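Local coordinates for protein Epf (Streptococcus pyogenes, PDB 4ES8) that acts as a cell-surface adhesin that binds to cells through an N-terminal domain containing a carbohydrate-binding module, at residues P22-F28 with L209-D213; N104-L108 with K182-M186; D130-A136 with P185-L191. All blocks are in the same frame, centred on the assembly; numbering follows the deposited sequence.

In the fold
The three contacts lie close together in the mainly beta N-terminal part of the adhesin domain. Contacts 1 and 2 have centres 11 Å apart and are joined by probable hydrogen bonds where 25-27 runs beside 104-106: L25 O lies 2.7 Å from K106 N. Contacts 2 and 3 share P185 and M186. Contacts 1 and 3 meet in the interior, where L209 CD2 packs on L188 CD2 at 3.7 Å. Contacts 2 and 3 are both nested along the chain inside the loop closed by contact 1. Glycerol, probably from the crystallisation liquor, bonds to F28 N of contact 1 and K106 NZ of contact 2. The sodium ion lies about 8 Å from the R132 side chain of contact 3.

Contact 1. Residues P22-F28 with L209-D213; sequences PDDLMNF and LKIID
I211 CG2 packs against the L25-M26 peptide, 3.4 Å from M26 N, with L25 CB to one side. The M26 side chain crosses I211 at about a right angle, and SD rests 3.6 Å from I211 CG2. Bends at chi2 and chi3 (-55° and -58°) fold the M26 chain back, so that CE reaches L209 CB. Beyond it, L209 CD1 stands over the centre of the F28 ring, 4.1 Å from its centroid, in a CH-pi contact. At the other end P22 CG meets I212 CD1.

The polar edge centres on D24 OD1. It accepts I211 N at 3.2 Å and M26 N at 3.0 Å, from opposite faces of the carboxylate plane. The second bond makes an Asx turn. L25 N gives a nearly straight bond to I211 O (2.8 Å), and a water joins D23 O to D213 N.

The segment 22-28 runs roughly antiparallel to the end of strand 202-213. Strand 113-123 pairs with K210 and I212. N27 bonds to N104 and L25 to K106, at the end of strand 97-105. The contact therefore bridges the two large sheets of the domain, with L209 packing on L188 and L190.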
ATOM      1  N   PRO A  22      -1.504  12.096  -5.313  1.00 13.69           N
ATOM      2  CA  PRO A  22      -1.323  11.351  -4.057  1.00 11.71           C
ATOM      3  C   PRO A  22       0.144  11.294  -3.658  1.00 12.78           C
ATOM      4  O   PRO A  22       1.023  11.285  -4.523  1.00 12.91           O
ATOM      5  CB  PRO A  22      -1.851   9.949  -4.383  1.00 12.83           C
ATOM      6  CG  PRO A  22      -1.753   9.845  -5.870  1.00 17.49           C
ATOM      7  CD  PRO A  22      -1.936  11.218  -6.423  1.00 14.65           C
ATOM      8  N   ASP A  23       0.392  11.262  -2.344  1.00 11.07           N
ATOM      9  CA  ASP A  23       1.764  11.170  -1.829  1.00 10.22           C
ATOM     10  C   ASP A  23       2.422   9.847  -2.179  1.00 13.28           C
ATOM     11  O   ASP A  23       1.757   8.788  -2.180  1.00 12.00           O
ATOM     12  CB  ASP A  23       1.723  11.247  -0.289  1.00 11.68           C
ATOM     13  CG  ASP A  23       1.333  12.587   0.311  1.00 20.12           C
ATOM     14  OD1 ASP A  23       1.314  13.578  -0.429  1.00 20.88           O
ATOM     15  OD2 ASP A  23       1.051  12.626   1.518  1.00 28.99           O
ATOM     16  N   ASP A  24       3.735   9.884  -2.442  1.00 11.06           N
ATOM     17  CA  ASP A  24       4.478   8.631  -2.636  0.50 10.36           C
ATOM     18  C   ASP A  24       4.696   8.081  -1.235  1.00 13.26           C
ATOM     19  O   ASP A  24       5.162   8.828  -0.352  1.00 14.22           O
ATOM     20  CB  ASP A  24       5.814   8.848  -3.383  0.50 11.74           C
ATOM     21  CG  ASP A  24       6.767   7.653  -3.480  0.50 17.84           C
ATOM     22  OD1 ASP A  24       6.348   6.507  -3.169  0.50 13.81           O
ATOM     23  OD2 ASP A  24       7.922   7.858  -3.893  0.50 22.25           O
ATOM     24  N   LEU A  25       4.373   6.808  -1.019  1.00  7.78           N
ATOM     25  CA  LEU A  25       4.496   6.241   0.320  1.00  6.81           C
ATOM     26  C   LEU A  25       5.634   5.250   0.482  1.00  9.84           C
ATOM     27  O   LEU A  25       5.637   4.474   1.462  1.00  9.69           O
ATOM     28  CB  LEU A  25       3.165   5.588   0.722  1.00  7.52           C
ATOM     29  CG  LEU A  25       1.959   6.524   0.694  1.00 11.29           C
ATOM     30  CD1 LEU A  25       0.652   5.726   0.932  1.00 11.47           C
ATOM     31  CD2 LEU A  25       2.123   7.693   1.720  1.00 14.25           C
ATOM     32  N   MET A  26       6.630   5.282  -0.426  1.00  7.68           N
ATOM     33  CA  MET A  26       7.826   4.457  -0.278  0.50  7.11           C
ATOM     34  C   MET A  26       8.659   4.937   0.872  1.00 10.54           C
ATOM     35  O   MET A  26       8.635   6.150   1.164  1.00 10.52           O
ATOM     36  CB  MET A  26       8.693   4.574  -1.535  0.50  8.19           C
ATOM     37  CG  MET A  26       8.185   3.798  -2.680  0.50  9.90           C
ATOM     38  SD  MET A  26       7.902   2.036  -2.374  0.50 11.74           S
ATOM     39  CE  MET A  26       9.413   1.557  -1.902  0.50  9.78           C
ATOM     40  N   ASN A  27       9.420   4.056   1.509  1.00  7.22           N
ATOM     41  CA  ASN A  27      10.378   4.467   2.528  1.00  6.68           C
ATOM     42  C   ASN A  27      11.699   3.808   2.142  1.00  9.55           C
ATOM     43  O   ASN A  27      12.110   2.799   2.752  1.00  8.82           O
ATOM     44  CB  ASN A  27       9.944   4.173   3.959  1.00  8.62           C
ATOM     45  CG  ASN A  27      10.811   4.933   4.961  1.00 13.84           C
ATOM     46  OD1 ASN A  27      11.651   5.779   4.586  1.00 11.27           O
ATOM     47  ND2 ASN A  27      10.595   4.671   6.242  1.00 14.88           N
ATOM     48  N   PHE A  28      12.337   4.343   1.079  1.00  8.77           N
ATOM     49  CA  PHE A  28      13.558   3.774   0.523  1.00  8.55           C
ATOM     50  C   PHE A  28      14.659   4.836   0.517  1.00 10.98           C
ATOM     51  O   PHE A  28      14.662   5.696  -0.374  1.00  9.99           O
ATOM     52  CB  PHE A  28      13.297   3.221  -0.902  1.00  8.92           C
ATOM     53  CG  PHE A  28      14.519   2.632  -1.566  1.00  8.31           C
ATOM     54  CD1 PHE A  28      14.915   1.326  -1.305  1.00 10.62           C
ATOM     55  CD2 PHE A  28      15.256   3.373  -2.485  1.00 10.00           C
ATOM     56  CE1 PHE A  28      16.049   0.775  -1.936  1.00 11.05           C
ATOM     57  CE2 PHE A  28      16.379   2.821  -3.112  1.00 12.38           C
ATOM     58  CZ  PHE A  28      16.771   1.525  -2.832  1.00 10.54           C
ATOM     59  N   LEU A 209      11.474   2.760  -7.256  1.00  9.23           N
ATOM     60  CA  LEU A 209      10.304   2.217  -6.569  0.50  9.87           C
ATOM     61  C   LEU A 209       9.383   3.335  -6.090  1.00 13.03           C
ATOM     62  O   LEU A 209       9.846   4.336  -5.530  1.00 14.13           O
ATOM     63  CB  LEU A 209      10.762   1.336  -5.400  0.50 10.33           C
ATOM     64  CG  LEU A 209      11.806   0.269  -5.793  0.50 14.75           C
ATOM     65  CD1 LEU A 209      13.066   0.370  -4.955  0.50 15.17           C
ATOM     66  CD2 LEU A 209      11.239  -1.107  -5.764  0.50 17.89           C
ATOM     67  N   LYS A 210       8.081   3.175  -6.328  1.00  8.33           N
ATOM     68  CA  LYS A 210       7.059   4.150  -5.908  1.00  7.68           C
ATOM     69  C   LYS A 210       5.832   3.397  -5.447  1.00 10.83           C
ATOM     70  O   LYS A 210       5.587   2.291  -5.933  1.00  9.30           O
ATOM     71  CB  LYS A 210       6.656   5.101  -7.064  1.00 10.43           C
ATOM     72  CG  LYS A 210       7.713   6.121  -7.499  1.00 15.09           C
ATOM     73  CD  LYS A 210       7.221   6.899  -8.740  1.00 15.34           C
ATOM     74  CE  LYS A 210       8.385   7.574  -9.427  1.00 29.58           C
ATOM     75  NZ  LYS A 210       7.928   8.554 -10.448  1.00 47.63           N
ATOM     76  N   ILE A 211       5.031   3.998  -4.545  1.00  6.67           N
ATOM     77  CA  ILE A 211       3.748   3.414  -4.155  1.00  6.23           C
ATOM     78  C   ILE A 211       2.795   4.554  -3.861  1.00  9.85           C
ATOM     79  O   ILE A 211       3.171   5.500  -3.166  1.00  9.01           O
ATOM     80  CB  ILE A 211       3.813   2.387  -2.999  1.00  8.52           C
ATOM     81  CG1 ILE A 211       2.423   1.786  -2.690  1.00  8.58           C
ATOM     82  CG2 ILE A 211       4.478   2.976  -1.732  1.00 10.03           C
ATOM     83  CD1 ILE A 211       2.418   0.730  -1.547  1.00  9.88           C
ATOM     84  N   ILE A 212       1.554   4.458  -4.336  1.00  6.93           N
ATOM     85  CA  ILE A 212       0.546   5.482  -4.052  1.00  6.55           C
ATOM     86  C   ILE A 212      -0.745   4.825  -3.655  1.00  9.36           C
ATOM     87  O   ILE A 212      -1.018   3.680  -4.054  1.00  8.31           O
ATOM     88  CB  ILE A 212       0.302   6.435  -5.252  1.00  9.62           C
ATOM     89  CG1 ILE A 212      -0.111   5.671  -6.536  1.00  9.22           C
ATOM     90  CG2 ILE A 212       1.556   7.314  -5.482  1.00  8.67           C
ATOM     91  CD1 ILE A 212      -0.856   6.556  -7.568  1.00 13.15           C
ATOM     92  N   ASP A 213      -1.531   5.542  -2.860  1.00  6.74           N
ATOM     93  CA  ASP A 213      -2.865   5.100  -2.493  1.00  5.83           C
ATOM     94  C   ASP A 213      -3.782   5.339  -3.698  1.00  9.95           C
ATOM     95  O   ASP A 213      -3.760   6.432  -4.267  1.00  9.88           O
ATOM     96  CB  ASP A 213      -3.310   5.889  -1.258  1.00  6.93           C
ATOM     97  CG  ASP A 213      -4.572   5.357  -0.609  1.00  7.75           C
ATOM     98  OD1 ASP A 213      -5.510   5.020  -1.335  1.00  8.38           O
ATOM     99  OD2 ASP A 213      -4.605   5.276   0.632  1.00 10.15           O
TER
HETATM  100  O   HOH W   1      -0.721   8.004  -1.627  1.00 11.09           O

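Contact 2. Residues N104-L108 with K182-M186; sequences NTKSL and KEGPM
T105 OG1 takes part in two bonds. It accepts M186 N at 3.0 Å along a nearly straight line (172°), and it donates to K106 O, 2.7 Å away. The hydroxyl lies between the backbone N and the carbonyl carbon (chi1 74°), which turns it to the M186 amide. T105 N in turn donates to M186 O at 2.9 Å. One threonine thus binds both polar backbone atoms of M186, the amide through its side chain and the carbonyl through its own amide.

L108 and G184 form a single antiparallel bridge, a hydrogen-bonded pair. G184 N donates to L108 O at 2.9 Å, tilted 24° from the carbonyl plane, whereas L108 N reaches G184 O from above the G184 carbonyl plane. Here the end of strand 97-105 and the residues after it run against the loop that leads from strand 172-180 into strand 186-194, and the antiparallel course continues irregularly past the strand ends.

Between these bonded points the P185 ring lies alongside the backbone, with CB 3.4 Å from T105 O. S107 OG approaches G184 CA at 3.4 Å. The L108 and M186 side chains cross at about a right angle, with L108 CD1 4.2 Å from M186 CB, and L108 also packs on F178 and T180. E183 CG touches L108 O, while the E183 carboxylate forms a salt bridge with K267.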
ATOM      1  N   ASN A 104      10.640  -1.094   2.212  1.00  6.77           N
ATOM      2  CA  ASN A 104       9.535  -0.716   3.071  1.00  5.93           C
ATOM      3  C   ASN A 104       8.691   0.441   2.554  1.00  8.24           C
ATOM      4  O   ASN A 104       9.175   1.288   1.798  1.00  8.16           O
ATOM      5  CB  ASN A 104      10.046  -0.334   4.458  1.00  5.95           C
ATOM      6  CG  ASN A 104      10.381  -1.526   5.324  1.00 12.77           C
ATOM      7  OD1 ASN A 104      10.212  -2.694   4.942  1.00  9.80           O
ATOM      8  ND2 ASN A 104      10.896  -1.247   6.519  1.00 10.65           N
ATOM      9  N   THR A 105       7.428   0.434   2.943  1.00  5.53           N
ATOM     10  CA  THR A 105       6.524   1.556   2.735  1.00  6.13           C
ATOM     11  C   THR A 105       6.396   2.335   4.039  1.00  9.37           C
ATOM     12  O   THR A 105       6.764   1.837   5.121  1.00 10.48           O
ATOM     13  CB  THR A 105       5.110   1.079   2.300  1.00  8.16           C
ATOM     14  OG1 THR A 105       4.434   0.515   3.436  1.00  8.45           O
ATOM     15  CG2 THR A 105       5.159   0.036   1.153  1.00  8.25           C
ATOM     16  N   LYS A 106       5.781   3.514   3.956  1.00  7.27           N
ATOM     17  CA  LYS A 106       5.353   4.214   5.150  1.00  7.76           C
ATOM     18  C   LYS A 106       4.106   3.483   5.693  1.00 10.28           C
ATOM     19  O   LYS A 106       3.635   2.490   5.094  1.00  9.25           O
ATOM     20  CB  LYS A 106       5.019   5.684   4.815  1.00  8.48           C
ATOM     21  CG  LYS A 106       6.166   6.489   4.184  1.00 11.57           C
ATOM     22  CD  LYS A 106       7.281   6.808   5.145  1.00 19.01           C
ATOM     23  CE  LYS A 106       8.401   7.604   4.478  1.00 17.41           C
ATOM     24  NZ  LYS A 106       7.944   8.975   4.053  1.00 18.27           N
ATOM     25  N   SER A 107       3.539   3.983   6.797  1.00  9.17           N
ATOM     26  CA  SER A 107       2.364   3.354   7.392  0.50  9.02           C
ATOM     27  C   SER A 107       1.170   3.428   6.449  1.00 11.35           C
ATOM     28  O   SER A 107       0.768   4.530   6.020  1.00 13.04           O
ATOM     29  CB  SER A 107       2.022   4.017   8.722  0.50 10.03           C
ATOM     30  OG  SER A 107       1.036   3.258   9.405  0.50  9.23           O
ATOM     31  N   LEU A 108       0.605   2.246   6.127  1.00  8.07           N
ATOM     32  CA  LEU A 108      -0.546   2.183   5.230  1.00  7.58           C
ATOM     33  C   LEU A 108      -1.838   2.097   6.046  1.00  9.76           C
ATOM     34  O   LEU A 108      -1.800   1.756   7.236  1.00 10.72           O
ATOM     35  CB  LEU A 108      -0.426   0.970   4.270  1.00  6.99           C
ATOM     36  CG  LEU A 108       0.902   0.859   3.482  1.00  8.66           C
ATOM     37  CD1 LEU A 108       0.878  -0.336   2.554  1.00  9.68           C
ATOM     38  CD2 LEU A 108       1.197   2.141   2.696  1.00 10.57           C
ATOM     39  N   LYS A 182      -4.119  -5.062   6.945  1.00 11.04           N
ATOM     40  CA  LYS A 182      -3.709  -4.461   8.213  1.00 11.69           C
ATOM     41  C   LYS A 182      -3.356  -2.995   8.037  1.00 13.70           C
ATOM     42  O   LYS A 182      -3.125  -2.560   6.914  1.00 12.91           O
ATOM     43  CB  LYS A 182      -2.435  -5.171   8.752  1.00 13.67           C
ATOM     44  CG  LYS A 182      -2.546  -6.677   8.992  1.00 24.17           C
ATOM     45  CD  LYS A 182      -1.239  -7.237   9.541  1.00 31.09           C
ATOM     46  CE  LYS A 182      -1.381  -8.680   9.973  1.00 46.80           C
ATOM     47  NZ  LYS A 182      -0.257  -9.102  10.848  1.00 58.14           N
ATOM     48  N   GLU A 183      -3.262  -2.270   9.153  1.00 11.75           N
ATOM     49  CA  GLU A 183      -2.717  -0.915   9.230  1.00 11.78           C
ATOM     50  C   GLU A 183      -1.224  -1.034   9.523  1.00 16.41           C
ATOM     51  O   GLU A 183      -0.822  -1.897  10.317  1.00 20.36           O
ATOM     52  CB  GLU A 183      -3.397  -0.097  10.339  1.00 13.09           C
ATOM     53  CG  GLU A 183      -2.798   1.296  10.491  1.00 19.55           C
ATOM     54  CD  GLU A 183      -3.429   2.129  11.582  1.00 36.82           C
ATOM     55  OE1 GLU A 183      -4.677   2.177  11.634  1.00 21.01           O
ATOM     56  OE2 GLU A 183      -2.681   2.722  12.391  1.00 39.35           O
ATOM     57  N   GLY A 184      -0.426  -0.128   8.985  1.00 11.37           N
ATOM     58  CA  GLY A 184       0.996  -0.114   9.294  1.00 10.01           C
ATOM     59  C   GLY A 184       1.879  -0.277   8.079  1.00 10.27           C
ATOM     60  O   GLY A 184       1.395  -0.566   6.974  1.00 10.16           O
ATOM     61  N   PRO A 185       3.193  -0.110   8.283  1.00  8.51           N
ATOM     62  CA  PRO A 185       4.129  -0.256   7.155  1.00  8.32           C
ATOM     63  C   PRO A 185       4.171  -1.692   6.652  1.00  9.97           C
ATOM     64  O   PRO A 185       4.006  -2.641   7.432  1.00 10.92           O
ATOM     65  CB  PRO A 185       5.493   0.132   7.758  1.00 10.44           C
ATOM     66  CG  PRO A 185       5.342  -0.111   9.242  1.00 17.03           C
ATOM     67  CD  PRO A 185       3.899   0.217   9.545  1.00 11.94           C
ATOM     68  N   MET A 186       4.380  -1.827   5.347  1.00  6.91           N
ATOM     69  CA  MET A 186       4.540  -3.123   4.692  0.50  6.40           C
ATOM     70  C   MET A 186       5.775  -3.069   3.814  1.00  9.28           C
ATOM     71  O   MET A 186       6.546  -2.118   3.914  1.00  8.17           O
ATOM     72  CB  MET A 186       3.286  -3.477   3.885  0.50  7.91           C
ATOM     73  CG  MET A 186       2.096  -3.810   4.777  0.50  9.72           C
ATOM     74  SD  MET A 186       0.658  -4.332   3.847  0.50 10.63           S
ATOM     75  CE  MET A 186       1.190  -5.735   3.240  0.50  9.48           C
TER

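Contact 3. Residues D130-A136 with P185-L191; sequences DYRIGSA and PMSLVLL
R132 CG lies anti to its carbonyl carbon (chi1 -65°), 3.7 Å from L191 CD1. The bend at chi2 (-81°) then directs the rest of the chain, which runs outward from the strand to the carboxylate of D130, two residues back. That carboxylate, with CG anti to the backbone N (chi1 -167°), meets R132 NE. The R132 NE to D130 OD2 salt bridge is 2.8 Å long. It uses the syn side of the carboxylate and the edge of the guanidinium, nearly in its plane. R132 NH1 forms a further salt bridge with E150, so the guanidinium has two acidic partners. V189 CB packs against R132 CB on this same face, and V189 CG2 lies 3.7 Å from G134 N, over the glycine backbone.

On the other face the Y131 ring meets L190 obliquely, CD1 to CD2 at 4.0 Å. The Y131 hydroxyl bonds to Q120. L188 reaches across with CD1, 3.7 Å from R132 O. This face looks into the domain, where I133 and L188 pack on I116 and L190 packs on F118.

Three hydrogen-bonded pairs, D130 with L191, R132 with V189 and G134 with S187, hold the backbones together. V189 N to R132 O, at 2.7 Å, is the shortest of their bonds. S187 OG donates to S135 O from above the carbonyl plane. Past it a water links A136 N to P185 O, and A136 CB touches P185 CB.

This is the regular pattern of an antiparallel beta sheet. The inner face packs on the second large sheet in the manner of a beta sandwich.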
ATOM      1  N   ASP A 130      10.559 -13.120  -8.585  1.00  5.21           N
ATOM      2  CA  ASP A 130       9.195 -13.078  -8.045  1.00  5.38           C
ATOM      3  C   ASP A 130       9.003 -11.735  -7.346  1.00  8.79           C
ATOM      4  O   ASP A 130       9.985 -11.133  -6.884  1.00  7.42           O
ATOM      5  CB  ASP A 130       8.925 -14.248  -7.070  1.00  6.79           C
ATOM      6  CG  ASP A 130       7.450 -14.460  -6.698  1.00  9.38           C
ATOM      7  OD1 ASP A 130       6.563 -13.848  -7.357  1.00  8.75           O
ATOM      8  OD2 ASP A 130       7.184 -15.206  -5.733  1.00 11.69           O
ATOM      9  N   TYR A 131       7.759 -11.273  -7.289  1.00  6.20           N
ATOM     10  CA  TYR A 131       7.375 -10.022  -6.605  1.00  6.78           C
ATOM     11  C   TYR A 131       6.262 -10.354  -5.631  1.00  9.83           C
ATOM     12  O   TYR A 131       5.253 -10.935  -6.034  1.00  9.50           O
ATOM     13  CB  TYR A 131       6.874  -8.940  -7.572  1.00  7.18           C
ATOM     14  CG  TYR A 131       7.705  -8.689  -8.814  1.00  6.12           C
ATOM     15  CD1 TYR A 131       9.080  -8.452  -8.728  1.00  6.94           C
ATOM     16  CD2 TYR A 131       7.104  -8.571 -10.064  1.00  6.38           C
ATOM     17  CE1 TYR A 131       9.831  -8.140  -9.864  1.00  7.21           C
ATOM     18  CE2 TYR A 131       7.841  -8.261 -11.199  1.00  7.51           C
ATOM     19  CZ  TYR A 131       9.209  -8.053 -11.097  1.00  9.59           C
ATOM     20  OH  TYR A 131       9.938  -7.770 -12.225  1.00  7.90           O
ATOM     21  N   ARG A 132       6.439  -9.992  -4.369  1.00  6.32           N
ATOM     22  CA  ARG A 132       5.423 -10.273  -3.372  1.00  6.88           C
ATOM     23  C   ARG A 132       5.195  -9.092  -2.482  1.00 10.32           C
ATOM     24  O   ARG A 132       6.024  -8.191  -2.451  1.00  9.14           O
ATOM     25  CB  ARG A 132       5.867 -11.463  -2.492  1.00  7.09           C
ATOM     26  CG  ARG A 132       5.988 -12.813  -3.212  1.00  9.58           C
ATOM     27  CD  ARG A 132       4.655 -13.521  -3.375  1.00  8.41           C
ATOM     28  NE  ARG A 132       4.827 -14.686  -4.242  1.00 10.13           N
ATOM     29  CZ  ARG A 132       3.825 -15.469  -4.612  1.00 13.11           C
ATOM     30  NH1 ARG A 132       2.579 -15.191  -4.230  1.00 12.59           N
ATOM     31  NH2 ARG A 132       4.049 -16.518  -5.400  1.00 12.34           N
ATOM     32  N   ILE A 133       4.094  -9.120  -1.718  1.00  7.50           N
ATOM     33  CA  ILE A 133       3.867  -8.143  -0.653  1.00  6.01           C
ATOM     34  C   ILE A 133       4.205  -8.856   0.654  1.00  8.39           C
ATOM     35  O   ILE A 133       3.921 -10.054   0.799  1.00  8.83           O
ATOM     36  CB  ILE A 133       2.419  -7.587  -0.645  1.00  8.39           C
ATOM     37  CG1 ILE A 133       2.019  -7.065  -2.047  1.00  8.02           C
ATOM     38  CG2 ILE A 133       2.247  -6.490   0.439  1.00  9.35           C
ATOM     39  CD1 ILE A 133       2.901  -5.969  -2.622  1.00 12.94           C
ATOM     40  N   GLY A 134       4.797  -8.138   1.598  1.00  7.76           N
ATOM     41  CA  GLY A 134       5.084  -8.759   2.877  1.00  7.23           C
ATOM     42  C   GLY A 134       5.035  -7.768   4.022  1.00 10.09           C
ATOM     43  O   GLY A 134       4.740  -6.584   3.831  1.00  9.01           O
ATOM     44  N   SER A 135       5.348  -8.264   5.229  1.00  8.91           N
ATOM     45  CA  SER A 135       5.491  -7.363   6.369  1.00  9.39           C
ATOM     46  C   SER A 135       6.664  -6.411   6.126  1.00 10.93           C
ATOM     47  O   SER A 135       7.579  -6.726   5.355  1.00  9.25           O
ATOM     48  CB  SER A 135       5.783  -8.178   7.627  1.00 12.21           C
ATOM     49  OG  SER A 135       6.939  -8.981   7.458  1.00 13.16           O
ATOM     50  N   ALA A 136       6.679  -5.252   6.807  1.00 10.10           N
ATOM     51  CA  ALA A 136       7.840  -4.386   6.676  1.00  9.72           C
ATOM     52  C   ALA A 136       9.058  -5.048   7.279  1.00 11.03           C
ATOM     53  O   ALA A 136       8.929  -5.818   8.240  1.00 10.62           O
ATOM     54  CB  ALA A 136       7.579  -3.064   7.407  1.00 11.36           C
ATOM     55  N   PRO A 185       3.193  -0.110   8.283  1.00  8.51           N
ATOM     56  CA  PRO A 185       4.129  -0.256   7.155  1.00  8.32           C
ATOM     57  C   PRO A 185       4.171  -1.692   6.652  1.00  9.97           C
ATOM     58  O   PRO A 185       4.006  -2.641   7.432  1.00 10.92           O
ATOM     59  CB  PRO A 185       5.493   0.132   7.758  1.00 10.44           C
ATOM     60  CG  PRO A 185       5.342  -0.111   9.242  1.00 17.03           C
ATOM     61  CD  PRO A 185       3.899   0.217   9.545  1.00 11.94           C
ATOM     62  N   MET A 186       4.380  -1.827   5.347  1.00  6.91           N
ATOM     63  CA  MET A 186       4.540  -3.123   4.692  0.50  6.40           C
ATOM     64  C   MET A 186       5.775  -3.069   3.814  1.00  9.28           C
ATOM     65  O   MET A 186       6.546  -2.118   3.914  1.00  8.17           O
ATOM     66  CB  MET A 186       3.286  -3.477   3.885  0.50  7.91           C
ATOM     67  CG  MET A 186       2.096  -3.810   4.777  0.50  9.72           C
ATOM     68  SD  MET A 186       0.658  -4.332   3.847  0.50 10.63           S
ATOM     69  CE  MET A 186       1.190  -5.735   3.240  0.50  9.48           C
ATOM     70  N   SER A 187       6.003  -4.092   3.000  1.00  6.77           N
ATOM     71  CA  SER A 187       7.139  -4.048   2.093  1.00  6.84           C
ATOM     72  C   SER A 187       6.759  -4.634   0.744  1.00  8.85           C
ATOM     73  O   SER A 187       5.858  -5.480   0.630  1.00  7.51           O
ATOM     74  CB  SER A 187       8.352  -4.802   2.655  1.00  9.34           C
ATOM     75  OG  SER A 187       8.120  -6.196   2.769  1.00  8.13           O
ATOM     76  N   LEU A 188       7.459  -4.161  -0.269  1.00  6.99           N
ATOM     77  CA  LEU A 188       7.531  -4.810  -1.560  1.00  5.99           C
ATOM     78  C   LEU A 188       8.676  -5.796  -1.433  1.00  8.86           C
ATOM     79  O   LEU A 188       9.794  -5.385  -1.078  1.00  7.96           O
ATOM     80  CB  LEU A 188       7.771  -3.812  -2.713  1.00  6.59           C
ATOM     81  CG  LEU A 188       8.104  -4.466  -4.075  1.00 10.31           C
ATOM     82  CD1 LEU A 188       6.922  -5.289  -4.632  1.00  9.77           C
ATOM     83  CD2 LEU A 188       8.455  -3.414  -5.109  1.00 11.33           C
ATOM     84  N   VAL A 189       8.412  -7.082  -1.670  1.00  5.79           N
ATOM     85  CA  VAL A 189       9.442  -8.115  -1.603  1.00  4.80           C
ATOM     86  C   VAL A 189       9.928  -8.418  -3.010  1.00  8.60           C
ATOM     87  O   VAL A 189       9.136  -8.806  -3.875  1.00  7.53           O
ATOM     88  CB  VAL A 189       8.961  -9.405  -0.884  1.00  7.03           C
ATOM     89  CG1 VAL A 189      10.178 -10.260  -0.494  1.00  6.64           C
ATOM     90  CG2 VAL A 189       8.148  -9.050   0.357  1.00  6.98           C
ATOM     91  N   LEU A 190      11.223  -8.191  -3.236  1.00  6.45           N
ATOM     92  CA  LEU A 190      11.848  -8.382  -4.560  1.00  6.42           C
ATOM     93  C   LEU A 190      12.711  -9.626  -4.489  1.00  9.39           C
ATOM     94  O   LEU A 190      13.782  -9.598  -3.859  1.00  8.03           O
ATOM     95  CB  LEU A 190      12.688  -7.155  -4.911  1.00  6.48           C
ATOM     96  CG  LEU A 190      11.859  -5.869  -5.072  1.00  8.65           C
ATOM     97  CD1 LEU A 190      12.751  -4.661  -5.046  1.00  9.62           C
ATOM     98  CD2 LEU A 190      11.020  -5.896  -6.358  1.00 11.17           C
ATOM     99  N   LEU A 191      12.212 -10.744  -5.044  1.00  6.90           N
ATOM    100  CA  LEU A 191      12.892 -12.024  -4.919  1.00  6.35           C
ATOM    101  C   LEU A 191      13.523 -12.475  -6.194  1.00  8.46           C
ATOM    102  O   LEU A 191      12.961 -12.294  -7.275  1.00  8.16           O
ATOM    103  CB  LEU A 191      11.919 -13.140  -4.444  1.00  6.24           C
ATOM    104  CG  LEU A 191      11.085 -12.805  -3.203  1.00  9.15           C
ATOM    105  CD1 LEU A 191       9.688 -12.363  -3.602  1.00  9.17           C
ATOM    106  CD2 LEU A 191      10.980 -14.015  -2.281  1.00 11.06           C
TER
HETATM  107  O   HOH W   2       4.795  -4.961   9.051  1.00 21.79           O